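Local coordinates for pollen-specific leucine-rich repeat extensin-like protein 1 (Arabidopsis thaliana, PDB 6TME) that probably binds RALF signalling peptides through its leucine-rich repeat domain and is thought to be tied to the pollen-tube cell wall by its extensin-like part, at residues A[51-55]-A[68-72]; A[147-153]-A[170-176]; A[265-271]-A[288-294]. All coordinates share one frame; numbering follows the deposited sequence.

How the contacts relate
The three contacts follow one another along an elongated leucine-rich repeat solenoid and illustrate how such a fold is capped and then propagated. Contact 1 belongs to the N-terminal cap, whereas contacts 2 and 3 are two copies of the same asparagine-centred joint between successive turns. Centres of contacts 1 and 2 lie about 24 Å apart, those of contacts 2 and 3 about 26 Å, and those of contacts 1 and 3 about 50 Å, on opposite sides of the chain's centre. None touches another, but Phe-128 packs against both Trp-54 of contact 1 and Phe-152 of contact 2. Contact 2 meets a chain of another protein; contact 3 lies beside a glycan carried by the protein.

Contact 1 (A[51-55]-A[68-72]); sequences LQAWK and NWVGP
Trp-69 lies against one side of helix 43-56 in the N-terminal cap of the leucine-rich repeat domain, and its carbonyl oxygen and its indole are held by the same helical turn. Two side chains grip the oxygen. Gln-52 NE2 donates to Trp-69 O over 2.9 Å in a fairly straight bond (161°), the acceptor lying in the plane of the Gln-52 amide. Lys-55 NZ reaches Trp-69 O, also at 2.9 Å, from the other face of the carbonyl plane; both donors stand well out of that plane rather than on a lone pair. The two side chains get there differently. Gln-52 folds at its second torsion (chi2 -57°), which turns its amide towards the loop, while Lys-55 runs out fully extended with CG anti to the backbone N (chi1 -180°), sliding past the tryptophan in the opposite direction. Replacing Lys-55 by an alanine would probably leave Trp-69 O with Gln-52 alone from this helix and uncover the flank of the tryptophan along which the lysine chain runs. The oxygen they share belongs to the central residue of an inverse gamma turn. The indole of Trp-69 crosses Leu-51 at about a right angle, with CD2 of Leu-51 3.9 Å from CZ3 of Trp-69. Outside the two segments the ring stacks with Tyr-77, and its NE1 is bonded to Lys-78 O. The far end of the indole abuts a second tryptophan, CH2 of Trp-69 lying 4.0 Å from CE3 of Trp-54. At the ring's edge, near its plane, Leu-51 O comes within 3.7 Å of Trp-69 CE3 while also accepting the helical bond from Lys-55 N.

Contact 2 (A[147-153]-A[170-176]); sequences VSNNRFV and DIRYNDF. With SO4 (sulfate ion), chain H.
Val-147 O is gripped from opposite faces of its carbonyl plane by two asparagine side chains, Asn-174 ND2 of the next turn at 3.0 Å and Asn-150 ND2 of its own turn at 3.2 Å. The bond from Asn-174 is practically straight (179°), and the acceptor lies in its amide plane. The other hydrogen of the same nitrogen goes to Ile-171 O, and at the opposite end of the amide Asn-174 OD1 takes the backbone N of Phe-152 at 3.1 Å and, weakly, that of Asn-150. With both ends engaged, the amide is held against rotation about its last torsion. CG of Asn-174 is anti to its carbonyl carbon (chi1 -77°), which carries the group alongside the Phe-152 ring, their planes 52° apart. Next to this, CZ of Phe-176 presses on CB of Phe-152 at 3.5 Å, the two side chains pointing the same way. On another flank CB of Ser-148 packs against the salt bridge between Arg-172 NE and Asp-170 OD2 (2.8 Å). The far end of Arg-172, like the hydroxyl of Tyr-173, is bonded to the backbone of a chain of another protein. Arg-151 turns outward, NE and NH2 holding a sulfate ion that probably came from the crystallisation liquor. Asn-150 ND2 in turn reaches Val-123 O, and Ile-171 O also accepts from Asn-197, extending the pattern both ways: this is the asparagine ladder characteristic of leucine-rich repeats.

Contact 3 (A[265-271]-A[288-294]); sequences ASSNGFV and DFSYNKF
Hydrogen bonds between backbones join Ala-265 to Asp-288, Ser-267 to Ser-290 and Phe-270 to Lys-293, with Ala-265 N donating to Asp-288 O at 2.8 Å. Side-chain bonds are centred on Asn-292, a rung of the asparagine ladder of the leucine-rich repeat. Its ND2 donates to Ala-265 O at 3.0 Å from above the carbonyl plane and nearly straight to Phe-289 O (176°), while OD1 accepts from Phe-270 N at 3.0 Å and, weakly, from Asn-268 N. The buried amide is thus bonded at both ends, which holds its plane against rotation. Asp-288 supplies a second polar group: OD1 takes the backbone N of Ser-290 at 2.8 Å, forming an Asx turn, and also its OG. A chi1 of 74° sets that hydroxyl between the backbone N and the carbonyl carbon, which puts Ser-290 OG 3.3 Å from Ser-266 CB. Among the apolar contacts, CZ of Phe-294 reaches CB of Phe-270 at 3.4 Å, their side chains pointing the same way, and CB of Ala-265 meets CD1 at the edge of the Phe-289 ring at 4.0 Å. The Phe-270 ring also lies beside the Asn-292 amide, the two planes 46° apart. The joint follows directly on the parallel strands 262-264 and 286-288, with Asn-268 bonding Phe-241 O through ND2 and Leu-246 N through OD1, Asn-316 bonding Phe-289 O on the far side, and the Asp-288 side chain touching Thr-312 of strand 310-312.

Contact 1 (A[51-55]-A[68-72])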
loop_
_atom_site.group_PDB
_atom_site.type_symbol
_atom_site.label_atom_id
_atom_site.label_comp_id
_atom_site.label_asym_id
_atom_site.label_seq_id
_atom_site.Cartn_x
_atom_site.Cartn_y
_atom_site.Cartn_z
ATOM N N LEU A 51 -19.996 -1.302 -21.281
ATOM C CA LEU A 51 -19.257 -2.560 -21.312
ATOM C C LEU A 51 -18.917 -2.961 -22.735
ATOM O O LEU A 51 -17.858 -3.549 -22.973
ATOM C CB LEU A 51 -20.043 -3.664 -20.613
ATOM C CG LEU A 51 -20.212 -3.455 -19.111
ATOM C CD1 LEU A 51 -21.338 -4.367 -18.573
ATOM C CD2 LEU A 51 -18.899 -3.652 -18.353
ATOM N N GLN A 52 -19.799 -2.652 -23.696
ATOM C CA GLN A 52 -19.477 -2.937 -25.093
ATOM C C GLN A 52 -18.369 -2.018 -25.608
ATOM O O GLN A 52 -17.535 -2.450 -26.414
ATOM C CB GLN A 52 -20.725 -2.828 -25.992
ATOM C CG GLN A 52 -21.753 -3.974 -25.848
ATOM C CD GLN A 52 -21.135 -5.341 -26.106
ATOM O OE1 GLN A 52 -20.316 -5.490 -27.002
ATOM N NE2 GLN A 52 -21.524 -6.342 -25.320
ATOM N N ALA A 53 -18.346 -0.749 -25.173
ATOM C CA ALA A 53 -17.220 0.104 -25.547
ATOM C C ALA A 53 -15.917 -0.436 -24.960
ATOM O O ALA A 53 -14.865 -0.352 -25.602
ATOM C CB ALA A 53 -17.458 1.544 -25.096
ATOM N N TRP A 54 -15.977 -1.034 -23.766
ATOM C CA TRP A 54 -14.773 -1.580 -23.141
ATOM C C TRP A 54 -14.285 -2.822 -23.883
ATOM O O TRP A 54 -13.090 -2.945 -24.193
ATOM C CB TRP A 54 -15.046 -1.892 -21.667
ATOM C CG TRP A 54 -13.816 -1.952 -20.808
ATOM C CD1 TRP A 54 -12.534 -1.626 -21.174
ATOM C CD2 TRP A 54 -13.747 -2.369 -19.437
ATOM N NE1 TRP A 54 -11.678 -1.825 -20.119
ATOM C CE2 TRP A 54 -12.395 -2.271 -19.038
ATOM C CE3 TRP A 54 -14.695 -2.830 -18.511
ATOM C CZ2 TRP A 54 -11.967 -2.616 -17.751
ATOM C CZ3 TRP A 54 -14.275 -3.162 -17.228
ATOM C CH2 TRP A 54 -12.921 -3.054 -16.857
ATOM N N LYS A 55 -15.205 -3.737 -24.199
ATOM C CA LYS A 55 -14.864 -4.946 -24.945
ATOM C C LYS A 55 -14.258 -4.627 -26.312
ATOM O O LYS A 55 -13.365 -5.344 -26.780
ATOM C CB LYS A 55 -16.110 -5.815 -25.100
ATOM C CG LYS A 55 -15.910 -7.128 -25.858
ATOM C CD LYS A 55 -17.256 -7.820 -26.080
ATOM C CE LYS A 55 -17.099 -9.268 -26.583
ATOM N NZ LYS A 55 -18.459 -9.850 -26.898
ATOM N N ASN A 68 -18.886 -14.084 -22.955
ATOM C CA ASN A 68 -20.332 -13.955 -22.784
ATOM C C ASN A 68 -20.803 -12.505 -22.685
ATOM O O ASN A 68 -21.974 -12.279 -22.367
ATOM C CB ASN A 68 -20.820 -14.743 -21.557
ATOM C CG ASN A 68 -20.546 -14.021 -20.221
ATOM O OD1 ASN A 68 -19.664 -13.161 -20.123
ATOM N ND2 ASN A 68 -21.314 -14.373 -19.194
ATOM N N TRP A 69 -19.940 -11.517 -22.962
ATOM C CA TRP A 69 -20.374 -10.115 -22.943
ATOM C C TRP A 69 -21.132 -9.777 -24.235
ATOM O O TRP A 69 -20.646 -9.064 -25.125
ATOM C CB TRP A 69 -19.190 -9.176 -22.761
ATOM C CG TRP A 69 -18.533 -9.187 -21.439
ATOM C CD1 TRP A 69 -18.516 -10.208 -20.524
ATOM C CD2 TRP A 69 -17.777 -8.119 -20.864
ATOM N NE1 TRP A 69 -17.795 -9.839 -19.424
ATOM C CE2 TRP A 69 -17.321 -8.563 -19.606
ATOM C CE3 TRP A 69 -17.431 -6.831 -21.295
ATOM C CZ2 TRP A 69 -16.535 -7.759 -18.763
ATOM C CZ3 TRP A 69 -16.639 -6.031 -20.454
ATOM C CH2 TRP A 69 -16.206 -6.501 -19.205
ATOM N N VAL A 70 -22.355 -10.305 -24.325
ATOM C CA VAL A 70 -23.201 -10.157 -25.511
ATOM C C VAL A 70 -24.650 -9.993 -25.072
ATOM O O VAL A 70 -25.105 -10.640 -24.123
ATOM C CB VAL A 70 -23.070 -11.354 -26.480
ATOM C CG1 VAL A 70 -21.627 -11.552 -26.916
ATOM C CG2 VAL A 70 -23.576 -12.629 -25.835
ATOM N N GLY A 71 -25.380 -9.125 -25.764
ATOM C CA GLY A 71 -26.771 -8.906 -25.453
ATOM C C GLY A 71 -26.971 -7.983 -24.268
ATOM O O GLY A 71 -26.039 -7.664 -23.528
ATOM N N PRO A 72 -28.219 -7.565 -24.043
ATOM C CA PRO A 72 -28.498 -6.517 -23.052
ATOM C C PRO A 72 -28.618 -6.999 -21.612
ATOM O O PRO A 72 -28.858 -6.170 -20.724
ATOM C CB PRO A 72 -29.836 -5.953 -23.547
ATOM C CG PRO A 72 -30.522 -7.173 -24.103
ATOM C CD PRO A 72 -29.434 -7.995 -24.753
#

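Contact 2 (A[147-153]-A[170-176])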
loop_
_atom_site.group_PDB
_atom_site.type_symbol
_atom_site.label_atom_id
_atom_site.label_comp_id
_atom_site.label_asym_id
_atom_site.label_seq_id
_atom_site.Cartn_x
_atom_site.Cartn_y
_atom_site.Cartn_z
ATOM N N VAL A 147 -6.382 -1.003 -9.277
ATOM C CA VAL A 147 -5.759 -1.186 -10.579
ATOM C C VAL A 147 -4.335 -1.732 -10.443
ATOM O O VAL A 147 -3.518 -1.570 -11.342
ATOM C CB VAL A 147 -5.806 0.113 -11.403
ATOM C CG1 VAL A 147 -7.294 0.451 -11.780
ATOM C CG2 VAL A 147 -5.156 1.280 -10.653
ATOM N N SER A 148 -4.038 -2.420 -9.340
ATOM C CA SER A 148 -2.684 -2.913 -9.108
ATOM C C SER A 148 -2.242 -3.889 -10.200
ATOM O O SER A 148 -3.042 -4.670 -10.729
ATOM C CB SER A 148 -2.596 -3.586 -7.739
ATOM O OG SER A 148 -3.474 -4.693 -7.647
ATOM N N ASN A 149 -0.958 -3.811 -10.558
ATOM C CA ASN A 149 -0.292 -4.767 -11.448
ATOM C C ASN A 149 -0.887 -4.728 -12.855
ATOM O O ASN A 149 -1.370 -5.727 -13.395
ATOM C CB ASN A 149 -0.325 -6.191 -10.876
ATOM C CG ASN A 149 0.546 -7.135 -11.665
ATOM O OD1 ASN A 149 1.477 -6.698 -12.365
ATOM N ND2 ASN A 149 0.254 -8.423 -11.584
ATOM N N ASN A 150 -0.821 -3.548 -13.454
ATOM C CA ASN A 150 -1.316 -3.340 -14.806
ATOM C C ASN A 150 -0.223 -2.615 -15.590
ATOM O O ASN A 150 0.964 -2.643 -15.237
ATOM C CB ASN A 150 -2.652 -2.591 -14.748
ATOM C CG ASN A 150 -3.838 -3.538 -14.690
ATOM O OD1 ASN A 150 -4.229 -4.099 -15.708
ATOM N ND2 ASN A 150 -4.411 -3.725 -13.499
ATOM N N ARG A 151 -0.618 -1.943 -16.669
ATOM C CA ARG A 151 0.308 -1.198 -17.515
ATOM C C ARG A 151 -0.072 0.274 -17.560
ATOM O O ARG A 151 0.082 0.937 -18.589
ATOM C CB ARG A 151 0.359 -1.791 -18.923
ATOM C CG ARG A 151 0.763 -3.272 -18.936
ATOM C CD ARG A 151 2.258 -3.382 -18.693
ATOM N NE ARG A 151 2.721 -4.768 -18.630
ATOM C CZ ARG A 151 3.027 -5.388 -17.495
ATOM N NH1 ARG A 151 2.904 -4.750 -16.334
ATOM N NH2 ARG A 151 3.452 -6.641 -17.518
ATOM N N PHE A 152 -0.585 0.794 -16.452
ATOM C CA PHE A 152 -0.898 2.211 -16.400
ATOM C C PHE A 152 0.376 3.043 -16.257
ATOM O O PHE A 152 1.385 2.586 -15.712
ATOM C CB PHE A 152 -1.846 2.488 -15.248
ATOM C CG PHE A 152 -3.187 1.863 -15.420
ATOM C CD1 PHE A 152 -4.016 2.247 -16.475
ATOM C CD2 PHE A 152 -3.627 0.886 -14.535
ATOM C CE1 PHE A 152 -5.264 1.687 -16.627
ATOM C CE2 PHE A 152 -4.871 0.312 -14.687
ATOM C CZ PHE A 152 -5.701 0.725 -15.730
ATOM N N VAL A 153 0.317 4.282 -16.757
ATOM C CA VAL A 153 1.493 5.130 -16.905
ATOM C C VAL A 153 1.141 6.591 -16.639
ATOM O O VAL A 153 -0.013 7.018 -16.749
ATOM C CB VAL A 153 2.129 5.014 -18.314
ATOM C CG1 VAL A 153 2.851 3.697 -18.488
ATOM C CG2 VAL A 153 1.063 5.214 -19.402
ATOM N N ASP A 170 -5.652 1.159 -4.601
ATOM C CA ASP A 170 -4.462 0.379 -4.941
ATOM C C ASP A 170 -4.013 0.673 -6.374
ATOM O O ASP A 170 -4.653 0.236 -7.330
ATOM C CB ASP A 170 -4.718 -1.115 -4.755
ATOM C CG ASP A 170 -3.422 -1.925 -4.721
ATOM O OD1 ASP A 170 -2.416 -1.431 -5.274
ATOM O OD2 ASP A 170 -3.401 -3.047 -4.159
ATOM N N ILE A 171 -2.894 1.384 -6.525
ATOM C CA ILE A 171 -2.285 1.636 -7.826
ATOM C C ILE A 171 -0.890 1.034 -7.929
ATOM O O ILE A 171 -0.154 1.337 -8.869
ATOM C CB ILE A 171 -2.252 3.140 -8.148
ATOM C CG1 ILE A 171 -1.337 3.870 -7.141
ATOM C CG2 ILE A 171 -3.684 3.733 -8.126
ATOM C CD1 ILE A 171 -1.105 5.335 -7.479
ATOM N N ARG A 172 -0.526 0.168 -6.988
ATOM C CA ARG A 172 0.809 -0.409 -6.930
ATOM C C ARG A 172 1.104 -1.214 -8.196
ATOM O O ARG A 172 0.199 -1.721 -8.876
ATOM C CB ARG A 172 0.944 -1.291 -5.671
ATOM C CG ARG A 172 0.252 -2.657 -5.787
ATOM C CD ARG A 172 -0.029 -3.402 -4.470
ATOM N NE ARG A 172 -1.074 -4.384 -4.765
ATOM C CZ ARG A 172 -0.873 -5.677 -5.023
ATOM N NH1 ARG A 172 0.348 -6.232 -4.952
ATOM N NH2 ARG A 172 -1.912 -6.431 -5.354
ATOM N N TYR A 173 2.394 -1.280 -8.538
ATOM C CA TYR A 173 2.903 -2.118 -9.628
ATOM C C TYR A 173 2.407 -1.639 -10.993
ATOM O O TYR A 173 1.950 -2.423 -11.829
ATOM C CB TYR A 173 2.553 -3.590 -9.399
ATOM C CG TYR A 173 3.612 -4.283 -8.609
ATOM C CD1 TYR A 173 4.861 -4.573 -9.173
ATOM C CD2 TYR A 173 3.387 -4.626 -7.285
ATOM C CE1 TYR A 173 5.861 -5.214 -8.415
ATOM C CE2 TYR A 173 4.346 -5.263 -6.542
ATOM C CZ TYR A 173 5.584 -5.548 -7.106
ATOM O OH TYR A 173 6.508 -6.174 -6.328
ATOM N N ASN A 174 2.494 -0.333 -11.209
ATOM C CA ASN A 174 2.204 0.254 -12.503
ATOM C C ASN A 174 3.429 1.094 -12.854
ATOM O O ASN A 174 4.534 0.853 -12.367
ATOM C CB ASN A 174 0.905 1.056 -12.470
ATOM C CG ASN A 174 -0.319 0.175 -12.507
ATOM O OD1 ASN A 174 -0.643 -0.405 -13.542
ATOM N ND2 ASN A 174 -1.028 0.089 -11.383
ATOM N N ASP A 175 3.242 2.087 -13.712
ATOM C CA ASP A 175 4.292 3.014 -14.088
ATOM C C ASP A 175 3.820 4.443 -13.875
ATOM O O ASP A 175 4.049 5.325 -14.708
ATOM C CB ASP A 175 4.727 2.786 -15.534
ATOM C CG ASP A 175 6.010 3.539 -15.889
ATOM O OD1 ASP A 175 6.736 3.959 -14.972
ATOM O OD2 ASP A 175 6.271 3.749 -17.091
ATOM N N PHE A 176 3.114 4.686 -12.773
ATOM C CA PHE A 176 2.838 6.056 -12.366
ATOM C C PHE A 176 4.127 6.741 -11.905
ATOM O O PHE A 176 5.054 6.100 -11.394
ATOM C CB PHE A 176 1.782 6.082 -11.263
ATOM C CG PHE A 176 0.426 5.590 -11.712
ATOM C CD1 PHE A 176 -0.317 6.313 -12.644
ATOM C CD2 PHE A 176 -0.104 4.409 -11.209
ATOM C CE1 PHE A 176 -1.554 5.867 -13.060
ATOM C CE2 PHE A 176 -1.341 3.948 -11.629
ATOM C CZ PHE A 176 -2.068 4.678 -12.549
HETATM S S SO4 H . 3.245 -8.013 -20.291
HETATM O O1 SO4 H . 3.470 -8.479 -21.645
HETATM O O2 SO4 H . 2.269 -8.793 -19.537
HETATM O O3 SO4 H . 2.801 -6.634 -20.407
HETATM O O4 SO4 H . 4.497 -8.114 -19.548
HETATM O O HOH W 1 3.004 -4.453 -13.484
#

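Contact 3 (A[265-271]-A[288-294])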
loop_
_atom_site.group_PDB
_atom_site.type_symbol
_atom_site.label_atom_id
_atom_site.label_comp_id
_atom_site.label_asym_id
_atom_site.label_seq_id
_atom_site.Cartn_x
_atom_site.Cartn_y
_atom_site.Cartn_z
ATOM N N ALA A 265 11.651 0.721 7.035
ATOM C CA ALA A 265 12.324 1.867 6.436
ATOM C C ALA A 265 13.571 1.448 5.671
ATOM O O ALA A 265 14.450 2.281 5.414
ATOM C CB ALA A 265 12.682 2.904 7.502
ATOM N N SER A 266 13.633 0.192 5.246
ATOM C CA SER A 266 14.898 -0.354 4.793
ATOM C C SER A 266 15.227 0.099 3.370
ATOM O O SER A 266 14.353 0.507 2.587
ATOM C CB SER A 266 14.894 -1.886 4.878
ATOM O OG SER A 266 13.986 -2.461 3.960
ATOM N N SER A 267 16.524 0.025 3.052
ATOM C CA SER A 267 17.033 0.301 1.711
ATOM C C SER A 267 16.751 1.746 1.318
ATOM O O SER A 267 16.210 2.032 0.245
ATOM C CB SER A 267 16.454 -0.677 0.687
ATOM O OG SER A 267 16.893 -1.972 1.014
ATOM N N ASN A 268 17.085 2.658 2.228
ATOM C CA ASN A 268 17.037 4.079 1.940
ATOM C C ASN A 268 18.419 4.648 2.236
ATOM O O ASN A 268 19.424 3.965 2.019
ATOM C CB ASN A 268 15.917 4.744 2.749
ATOM C CG ASN A 268 14.539 4.607 2.053
ATOM O OD1 ASN A 268 14.239 5.333 1.116
ATOM N ND2 ASN A 268 13.735 3.638 2.486
ATOM N N GLY A 269 18.485 5.879 2.736
ATOM C CA GLY A 269 19.749 6.512 3.022
ATOM C C GLY A 269 19.651 7.299 4.309
ATOM O O GLY A 269 20.192 8.403 4.415
ATOM N N PHE A 270 18.945 6.749 5.292
ATOM C CA PHE A 270 18.810 7.448 6.558
ATOM C C PHE A 270 20.140 7.483 7.310
ATOM O O PHE A 270 21.004 6.620 7.143
ATOM C CB PHE A 270 17.737 6.790 7.407
ATOM C CG PHE A 270 16.370 6.857 6.804
ATOM C CD1 PHE A 270 15.699 8.075 6.693
ATOM C CD2 PHE A 270 15.744 5.704 6.352
ATOM C CE1 PHE A 270 14.438 8.135 6.139
ATOM C CE2 PHE A 270 14.481 5.762 5.795
ATOM C CZ PHE A 270 13.823 6.974 5.687
ATOM N N VAL A 271 20.295 8.511 8.135
ATOM C CA VAL A 271 21.495 8.748 8.914
ATOM C C VAL A 271 21.081 9.033 10.350
ATOM O O VAL A 271 19.900 9.051 10.686
ATOM C CB VAL A 271 22.337 9.915 8.356
ATOM C CG1 VAL A 271 22.923 9.563 6.992
ATOM C CG2 VAL A 271 21.477 11.168 8.267
ATOM N N ASP A 288 12.159 -2.981 10.460
ATOM C CA ASP A 288 13.262 -3.217 9.528
ATOM C C ASP A 288 13.915 -1.880 9.211
ATOM O O ASP A 288 13.301 -1.028 8.560
ATOM C CB ASP A 288 12.766 -3.882 8.232
ATOM C CG ASP A 288 13.923 -4.316 7.301
ATOM O OD1 ASP A 288 15.083 -3.925 7.523
ATOM O OD2 ASP A 288 13.678 -5.060 6.336
ATOM N N PHE A 289 15.159 -1.696 9.650
ATOM C CA PHE A 289 15.938 -0.522 9.269
ATOM C C PHE A 289 17.136 -0.887 8.416
ATOM O O PHE A 289 18.038 -0.052 8.251
ATOM C CB PHE A 289 16.428 0.248 10.497
ATOM C CG PHE A 289 15.334 0.801 11.351
ATOM C CD1 PHE A 289 14.442 1.713 10.847
ATOM C CD2 PHE A 289 15.225 0.438 12.665
ATOM C CE1 PHE A 289 13.449 2.229 11.639
ATOM C CE2 PHE A 289 14.243 0.962 13.464
ATOM C CZ PHE A 289 13.351 1.842 12.952
ATOM N N SER A 290 17.185 -2.114 7.892
ATOM C CA SER A 290 18.375 -2.556 7.171
ATOM C C SER A 290 18.688 -1.630 5.987
ATOM O O SER A 290 17.825 -0.906 5.474
ATOM C CB SER A 290 18.208 -4.003 6.692
ATOM O OG SER A 290 17.318 -4.074 5.598
ATOM N N TYR A 291 19.955 -1.649 5.572
ATOM C CA TYR A 291 20.429 -0.977 4.356
ATOM C C TYR A 291 20.182 0.526 4.419
ATOM O O TYR A 291 19.484 1.114 3.589
ATOM C CB TYR A 291 19.784 -1.570 3.107
ATOM C CG TYR A 291 20.256 -2.950 2.793
ATOM C CD1 TYR A 291 21.437 -3.147 2.084
ATOM C CD2 TYR A 291 19.515 -4.064 3.190
ATOM C CE1 TYR A 291 21.885 -4.411 1.800
ATOM C CE2 TYR A 291 19.951 -5.340 2.911
ATOM C CZ TYR A 291 21.142 -5.509 2.214
ATOM O OH TYR A 291 21.592 -6.776 1.912
ATOM N N ASN A 292 20.764 1.138 5.437
ATOM C CA ASN A 292 20.723 2.578 5.594
ATOM C C ASN A 292 22.119 3.024 6.002
ATOM O O ASN A 292 23.104 2.317 5.776
ATOM C CB ASN A 292 19.610 2.935 6.585
ATOM C CG ASN A 292 18.264 3.023 5.908
ATOM O OD1 ASN A 292 18.049 3.888 5.062
ATOM N ND2 ASN A 292 17.356 2.122 6.260
ATOM N N LYS A 293 22.214 4.195 6.619
ATOM C CA LYS A 293 23.490 4.689 7.117
ATOM C C LYS A 293 23.373 5.070 8.581
ATOM O O LYS A 293 23.998 6.029 9.042
ATOM C CB LYS A 293 23.986 5.871 6.285
ATOM C CG LYS A 293 24.779 5.430 5.085
ATOM C CD LYS A 293 24.162 5.875 3.781
ATOM C CE LYS A 293 24.217 7.369 3.619
ATOM N NZ LYS A 293 23.741 7.748 2.263
ATOM N N PHE A 294 22.567 4.326 9.337
ATOM C CA PHE A 294 22.424 4.615 10.756
ATOM C C PHE A 294 23.724 4.351 11.497
ATOM O O PHE A 294 24.508 3.457 11.148
ATOM C CB PHE A 294 21.343 3.762 11.398
ATOM C CG PHE A 294 19.971 4.041 10.898
ATOM C CD1 PHE A 294 19.341 5.245 11.188
ATOM C CD2 PHE A 294 19.293 3.082 10.154
ATOM C CE1 PHE A 294 18.053 5.501 10.728
ATOM C CE2 PHE A 294 18.011 3.338 9.686
ATOM C CZ PHE A 294 17.386 4.546 9.979
HETATM O O HOH W 2 22.009 9.408 2.401
#